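Local coordinates for protein putative hydrolase (Burkholderia cenocepacia, PDB 4X00) that probably acts as a hydrolase of the alpha/beta hydrolase fold, thought to be an aryl esterase that cleaves ester bonds, at residues R47-K52 with P261-P266; S51-D56 with R268-L273. All coordinates share one frame; numbering follows the deposited sequence. Where two conformers were deposited one is given.

Interaction 1: R47-K52 with P261-P266. With EDO (1,2-ethanediol), chain F.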
loop_
_atom_site.group_PDB
_atom_site.type_symbol
_atom_site.label_atom_id
_atom_site.label_comp_id
_atom_site.label_asym_id
_atom_site.label_seq_id
_atom_site.Cartn_x
_atom_site.Cartn_y
_atom_site.Cartn_z
ATOM N N ARG A 47 3.558 0.657 9.001
ATOM C CA ARG A 47 2.277 1.069 9.560
ATOM C C ARG A 47 2.251 2.558 9.896
ATOM O O ARG A 47 1.162 3.135 9.920
ATOM C CB ARG A 47 1.951 0.252 10.821
ATOM C CG ARG A 47 2.484 0.780 12.130
ATOM C CD ARG A 47 4.010 0.726 12.258
ATOM N NE ARG A 47 4.599 -0.606 12.425
ATOM C CZ ARG A 47 4.854 -1.182 13.596
ATOM N NH1 ARG A 47 4.481 -0.619 14.744
ATOM N NH2 ARG A 47 5.494 -2.348 13.599
ATOM N N LEU A 48 3.411 3.182 10.139
ATOM C CA LEU A 48 3.440 4.608 10.496
ATOM C C LEU A 48 2.872 5.503 9.423
ATOM O O LEU A 48 2.435 6.621 9.740
ATOM C CB LEU A 48 4.881 5.072 10.801
ATOM C CG LEU A 48 5.495 4.360 12.007
ATOM C CD1 LEU A 48 6.906 4.906 12.257
ATOM C CD2 LEU A 48 4.640 4.414 13.287
ATOM N N ASN A 49 2.854 5.047 8.170
ATOM C CA ASN A 49 2.269 5.878 7.116
ATOM C C ASN A 49 0.816 6.238 7.348
ATOM O O ASN A 49 0.363 7.235 6.821
ATOM C CB ASN A 49 2.375 5.182 5.769
ATOM C CG ASN A 49 3.772 5.125 5.264
ATOM O OD1 ASN A 49 4.298 4.035 5.039
ATOM N ND2 ASN A 49 4.377 6.269 5.036
ATOM N N TRP A 50 0.103 5.411 8.121
ATOM C CA TRP A 50 -1.352 5.534 8.237
ATOM C C TRP A 50 -1.807 6.297 9.472
ATOM O O TRP A 50 -2.986 6.292 9.799
ATOM C CB TRP A 50 -1.979 4.143 8.223
ATOM C CG TRP A 50 -1.698 3.369 6.982
ATOM C CD1 TRP A 50 -0.934 2.224 6.872
ATOM C CD2 TRP A 50 -2.141 3.684 5.659
ATOM N NE1 TRP A 50 -0.899 1.811 5.566
ATOM C CE2 TRP A 50 -1.660 2.669 4.801
ATOM C CE3 TRP A 50 -2.966 4.694 5.123
ATOM C CZ2 TRP A 50 -1.962 2.639 3.424
ATOM C CZ3 TRP A 50 -3.254 4.668 3.759
ATOM C CH2 TRP A 50 -2.751 3.658 2.928
ATOM N N SER A 51 -0.905 7.018 10.123
ATOM C CA SER A 51 -1.225 7.685 11.385
ATOM C C SER A 51 -2.415 8.654 11.301
ATOM O O SER A 51 -3.208 8.757 12.238
ATOM C CB SER A 51 -0.014 8.443 11.917
ATOM O OG SER A 51 0.274 9.542 11.091
ATOM N N LYS A 52 -2.549 9.379 10.191
ATOM C CA LYS A 52 -3.640 10.355 10.117
ATOM C C LYS A 52 -4.992 9.697 9.900
ATOM O O LYS A 52 -6.042 10.329 10.107
ATOM C CB LYS A 52 -3.377 11.378 9.016
ATOM C CG LYS A 52 -2.113 12.186 9.268
ATOM C CD LYS A 52 -2.033 13.336 8.329
ATOM C CE LYS A 52 -0.693 14.034 8.432
ATOM N NZ LYS A 52 -0.634 15.101 7.416
ATOM N N PRO A 261 -1.614 11.039 -0.910
ATOM C CA PRO A 261 -2.759 11.899 -0.572
ATOM C C PRO A 261 -3.337 11.648 0.822
ATOM O O PRO A 261 -3.977 12.548 1.365
ATOM C CB PRO A 261 -3.797 11.563 -1.674
ATOM C CG PRO A 261 -3.386 10.222 -2.199
ATOM C CD PRO A 261 -1.861 10.244 -2.117
ATOM N N PHE A 262 -3.190 10.448 1.368
ATOM C CA PHE A 262 -3.687 10.143 2.710
ATOM C C PHE A 262 -2.925 10.945 3.781
ATOM O O PHE A 262 -3.448 11.148 4.897
ATOM C CB PHE A 262 -3.584 8.631 2.990
ATOM C CG PHE A 262 -2.187 8.089 2.769
ATOM C CD1 PHE A 262 -1.756 7.705 1.496
ATOM C CD2 PHE A 262 -1.289 8.048 3.843
ATOM C CE1 PHE A 262 -0.449 7.253 1.296
ATOM C CE2 PHE A 262 0.014 7.612 3.655
ATOM C CZ PHE A 262 0.435 7.216 2.373
ATOM N N LEU A 263 -1.708 11.399 3.448
ATOM C CA LEU A 263 -0.950 12.287 4.334
ATOM C C LEU A 263 -1.109 13.729 3.897
ATOM O O LEU A 263 -1.174 14.630 4.737
ATOM C CB LEU A 263 0.546 11.904 4.332
ATOM C CG LEU A 263 0.869 10.715 5.255
ATOM C CD1 LEU A 263 2.259 10.131 4.894
ATOM C CD2 LEU A 263 0.808 11.098 6.731
ATOM N N GLU A 264 -1.165 13.955 2.582
ATOM C CA GLU A 264 -1.193 15.337 2.058
ATOM C C GLU A 264 -2.545 16.039 2.192
ATOM O O GLU A 264 -2.589 17.268 2.410
ATOM C CB GLU A 264 -0.768 15.356 0.591
ATOM C CG GLU A 264 0.683 14.849 0.396
ATOM C CD GLU A 264 1.085 14.747 -1.054
ATOM O OE1 GLU A 264 1.167 15.786 -1.724
ATOM O OE2 GLU A 264 1.337 13.622 -1.540
ATOM N N GLU A 265 -3.623 15.285 2.030
ATOM C CA GLU A 265 -4.990 15.791 2.146
ATOM C C GLU A 265 -5.783 14.826 3.028
ATOM O O GLU A 265 -6.691 14.132 2.550
ATOM C CB GLU A 265 -5.630 15.932 0.757
ATOM C CG GLU A 265 -5.000 17.041 -0.074
ATOM C CD GLU A 265 -5.721 17.274 -1.392
ATOM O OE1 GLU A 265 -6.939 17.538 -1.387
ATOM O OE2 GLU A 265 -5.069 17.218 -2.453
ATOM N N PRO A 266 -5.430 14.751 4.314
ATOM C CA PRO A 266 -5.959 13.659 5.147
ATOM C C PRO A 266 -7.445 13.813 5.446
ATOM O O PRO A 266 -8.125 12.788 5.545
ATOM C CB PRO A 266 -5.108 13.774 6.432
ATOM C CG PRO A 266 -4.696 15.215 6.484
ATOM C CD PRO A 266 -4.457 15.598 5.036
HETATM C C1 EDO F . 3.131 9.873 9.378
HETATM O O1 EDO F . 2.338 10.912 9.965
HETATM C C2 EDO F . 4.163 9.410 10.399
HETATM O O2 EDO F . 3.522 8.629 11.419
#

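Interaction 2: S51-D56 with R268-L273. With EDO (1,2-ethanediol), chain H; EDO (1,2-ethanediol), chain F.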
loop_
_atom_site.group_PDB
_atom_site.type_symbol
_atom_site.label_atom_id
_atom_site.label_comp_id
_atom_site.label_asym_id
_atom_site.label_seq_id
_atom_site.Cartn_x
_atom_site.Cartn_y
_atom_site.Cartn_z
ATOM N N SER A 51 -0.905 7.018 10.123
ATOM C CA SER A 51 -1.225 7.685 11.385
ATOM C C SER A 51 -2.415 8.654 11.301
ATOM O O SER A 51 -3.208 8.757 12.238
ATOM C CB SER A 51 -0.014 8.443 11.917
ATOM O OG SER A 51 0.274 9.542 11.091
ATOM N N LYS A 52 -2.549 9.379 10.191
ATOM C CA LYS A 52 -3.640 10.355 10.117
ATOM C C LYS A 52 -4.992 9.697 9.900
ATOM O O LYS A 52 -6.042 10.329 10.107
ATOM C CB LYS A 52 -3.377 11.378 9.016
ATOM C CG LYS A 52 -2.113 12.186 9.268
ATOM C CD LYS A 52 -2.033 13.336 8.329
ATOM C CE LYS A 52 -0.693 14.034 8.432
ATOM N NZ LYS A 52 -0.634 15.101 7.416
ATOM N N GLN A 53 -4.988 8.444 9.464
ATOM C CA GLN A 53 -6.232 7.661 9.388
ATOM C C GLN A 53 -6.532 7.080 10.774
ATOM O O GLN A 53 -7.660 7.202 11.281
ATOM C CB GLN A 53 -6.131 6.544 8.340
ATOM C CG GLN A 53 -6.156 7.059 6.895
ATOM C CD GLN A 53 -5.016 8.007 6.557
ATOM O OE1 GLN A 53 -3.845 7.598 6.593
ATOM N NE2 GLN A 53 -5.331 9.267 6.203
ATOM N N LEU A 54 -5.539 6.455 11.401
ATOM C CA LEU A 54 -5.784 5.817 12.697
ATOM C C LEU A 54 -6.152 6.789 13.805
ATOM O O LEU A 54 -6.841 6.415 14.750
ATOM C CB LEU A 54 -4.553 5.030 13.143
ATOM C CG LEU A 54 -4.008 4.073 12.102
ATOM C CD1 LEU A 54 -2.703 3.467 12.587
ATOM C CD2 LEU A 54 -5.068 2.997 11.806
ATOM N N GLN A 55 -5.683 8.023 13.702
ATOM C CA GLN A 55 -5.962 9.024 14.727
ATOM C C GLN A 55 -7.264 9.790 14.551
ATOM O O GLN A 55 -7.623 10.577 15.411
ATOM C CB GLN A 55 -4.811 10.038 14.786
ATOM C CG GLN A 55 -3.486 9.452 15.267
ATOM C CD GLN A 55 -2.300 10.370 14.975
ATOM O OE1 GLN A 55 -2.459 11.453 14.397
ATOM N NE2 GLN A 55 -1.102 9.936 15.369
ATOM N N ASP A 56 -7.965 9.582 13.441
ATOM C CA ASP A 56 -9.175 10.348 13.158
ATOM C C ASP A 56 -10.363 9.778 13.923
ATOM O O ASP A 56 -10.741 8.642 13.695
ATOM C CB ASP A 56 -9.440 10.339 11.656
ATOM C CG ASP A 56 -10.529 11.323 11.250
ATOM O OD1 ASP A 56 -11.360 11.672 12.098
ATOM O OD2 ASP A 56 -10.584 11.726 10.077
ATOM N N ARG A 268 -9.803 15.135 3.483
ATOM C CA ARG A 268 -10.466 14.685 2.268
ATOM C C ARG A 268 -10.345 13.171 2.091
ATOM O O ARG A 268 -11.337 12.482 1.807
ATOM C CB ARG A 268 -9.880 15.421 1.063
ATOM C CG ARG A 268 -10.443 15.034 -0.272
ATOM C CD ARG A 268 -9.705 15.775 -1.368
ATOM N NE ARG A 268 -10.226 15.487 -2.694
ATOM C CZ ARG A 268 -9.685 15.976 -3.801
ATOM N NH1 ARG A 268 -8.612 16.806 -3.719
ATOM N NH2 ARG A 268 -10.228 15.690 -4.984
ATOM N N PHE A 269 -9.145 12.642 2.323
ATOM C CA PHE A 269 -8.944 11.209 2.164
ATOM C C PHE A 269 -9.832 10.420 3.111
ATOM O O PHE A 269 -10.450 9.435 2.707
ATOM C CB PHE A 269 -7.471 10.860 2.387
ATOM C CG PHE A 269 -7.187 9.393 2.194
ATOM C CD1 PHE A 269 -6.931 8.893 0.930
ATOM C CD2 PHE A 269 -7.267 8.518 3.265
ATOM C CE1 PHE A 269 -6.717 7.537 0.732
ATOM C CE2 PHE A 269 -7.045 7.152 3.069
ATOM C CZ PHE A 269 -6.814 6.676 1.806
ATOM N N ASN A 270 -9.885 10.842 4.372
ATOM C CA ASN A 270 -10.650 10.088 5.358
ATOM C C ASN A 270 -12.137 10.161 5.068
ATOM O O ASN A 270 -12.875 9.207 5.348
ATOM C CB ASN A 270 -10.362 10.598 6.764
ATOM C CG ASN A 270 -8.946 10.300 7.197
ATOM O OD1 ASN A 270 -8.224 9.560 6.515
ATOM N ND2 ASN A 270 -8.556 10.831 8.350
ATOM N N ARG A 271 -12.589 11.306 4.553
ATOM C CA ARG A 271 -13.968 11.440 4.085
ATOM C C ARG A 271 -14.246 10.462 2.931
ATOM O O ARG A 271 -15.218 9.698 2.964
ATOM C CB ARG A 271 -14.207 12.891 3.633
ATOM C CG ARG A 271 -15.671 13.151 3.267
ATOM C CD ARG A 271 -15.799 14.422 2.398
ATOM N NE ARG A 271 -15.302 14.163 1.053
ATOM C CZ ARG A 271 -14.583 15.016 0.310
ATOM N NH1 ARG A 271 -14.296 16.238 0.757
ATOM N NH2 ARG A 271 -14.141 14.647 -0.886
ATOM N N ASP A 272 -13.379 10.470 1.911
ATOM C CA ASP A 272 -13.561 9.551 0.789
ATOM C C ASP A 272 -13.522 8.093 1.233
ATOM O O ASP A 272 -14.300 7.269 0.737
ATOM C CB ASP A 272 -12.483 9.809 -0.265
ATOM C CG ASP A 272 -12.732 11.053 -1.094
ATOM O OD1 ASP A 272 -13.876 11.593 -1.125
ATOM O OD2 ASP A 272 -11.773 11.483 -1.757
ATOM N N LEU A 273 -12.622 7.762 2.154
ATOM C CA LEU A 273 -12.495 6.377 2.605
ATOM C C LEU A 273 -13.738 5.949 3.363
ATOM O O LEU A 273 -14.323 4.883 3.078
ATOM C CB LEU A 273 -11.245 6.213 3.476
ATOM C CG LEU A 273 -11.102 4.824 4.107
ATOM C CD1 LEU A 273 -11.069 3.703 3.020
ATOM C CD2 LEU A 273 -9.841 4.768 4.973
HETATM C C1 EDO H . -12.819 14.100 -5.489
HETATM O O1 EDO H . -13.199 15.436 -5.088
HETATM C C2 EDO H . -12.836 13.110 -4.327
HETATM O O2 EDO H . -12.275 13.670 -3.136
HETATM C C1 EDO F . 3.131 9.873 9.378
HETATM O O1 EDO F . 2.338 10.912 9.965
HETATM C C2 EDO F . 4.163 9.410 10.399
HETATM O O2 EDO F . 3.522 8.629 11.419
#

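Interaction 1: R47-K52 with P261-P266
W50 and F262 make the aromatic part of this contact. The outer corner of the indole, CZ3, sits over one face of the phenyl ring, displaced toward its rim, and comes within 3.7 Å of F262 CG. The two six-membered rings lie 4.6 Å apart between centroids with their planes at 38°, an oblique pairing. F262 chi1 is 54°, which puts CG between the backbone N and the carbonyl carbon and turns the ring across the gap to the 47-52 segment. At the phenyl edge, near the ring plane, N49 O approaches F262 CE2 at 3.2 Å, while N49 CB lies against the same CE2. The amide end of N49 turns elsewhere, its OD1 taking the backbone N-H of S46.

In this alpha/beta hydrolase fold, two connections far apart in the chain meet here: the one after strand 36-40, leading into helix 51-54, and the one after strand 250-254, which carries H259, the likely histidine of a Ser-His-Asp triad with S112 and D230. W50 also packs on V109 and W111 of strand 107-111, which runs into the presumed nucleophile elbow.

The polar link belongs to K52. Its chain is extended beyond CG, and NZ donates to L263 O over 2.8 Å, lying in the carbonyl plane on a lone pair. The methylenes use the same path for apolar contact: CD rests on P266 CB at 3.6 Å, and the K52 and L263 side chains cross at about a right angle, K52 CE lying 3.7 Å from L263 CD2.

A 1,2-ethanediol, probably from the crystallisation liquor, bridges L48 and S51 beside L263. Its O2 donates to L48 O, its O1 shares a hydrogen bond with S51 OG, and L263 CD2 lies close to O1.

Interaction 2: S51-D56 with R268-L273
N270 ND2 is a nitrogen with two acceptors, both from the 51-56 segment. It donates to D56 OD2 over 2.8 Å, using the carboxylate's anti lone pair, and to K52 O over 3.1 Å. The second bond leaves almost in the amide plane of N270, yet reaches the K52 carbonyl from 36° above that group's plane. The D56 and N270 side chains come from opposite directions; with D56 CG anti to the backbone N (chi1 -169°), the carboxylate is carried out to the amide, while OD1 takes the backbone N-H of R58.

The other end of the same amide is an acceptor: Q53 NE2 donates to N270 OD1 over 2.9 Å, nearly within its own amide plane. The two amides stand 77° apart. Q53 reaches this place because its chain bends at chi2, and its NE2 also donates to F262 O. With three bonds to the facing segment, the N270 amide is held against flipping.

Helix 266-280 is the C-terminal helix of this alpha/beta hydrolase, and here it lies on the sheet beside the short helix 51-54. On the sheet side of helix 266-280, F269 packs on V136 and L273 on V134 and F39; Q53 also packs on F39. F269 CD2 comes to 3.6 Å from Q53 NE2, the amide steeply inclined to the ring.

Elsewhere on helix 266-280, another 1,2-ethanediol, probably from the crystallisation liquor, is gripped through O2, which accepts from R268 NE and donates to D272 OD2; R271 NH2 forms a salt bridge with D272 OD1.

In the fold
Both interactions hold helix 51-54, and their partners, helices 261-264 and 266-280, follow each other in the chain, so one short helix is fastened to successive elements after strand 250-254. Both are largely buried. Interaction 1 lies nearer the centre of the chain, close to the presumed catalytic residues, and relies mainly on aromatic and aliphatic packing with a single lysine bond. Interaction 2 sits farther out and is chiefly an amide-centred polar network. K52 serves both, by its ammonium in the first and its carbonyl in the second. F262 O and Q53 NE2 are 3.0 Å apart, probably hydrogen-bonded, and F262 packs against F269, joining the two contacts.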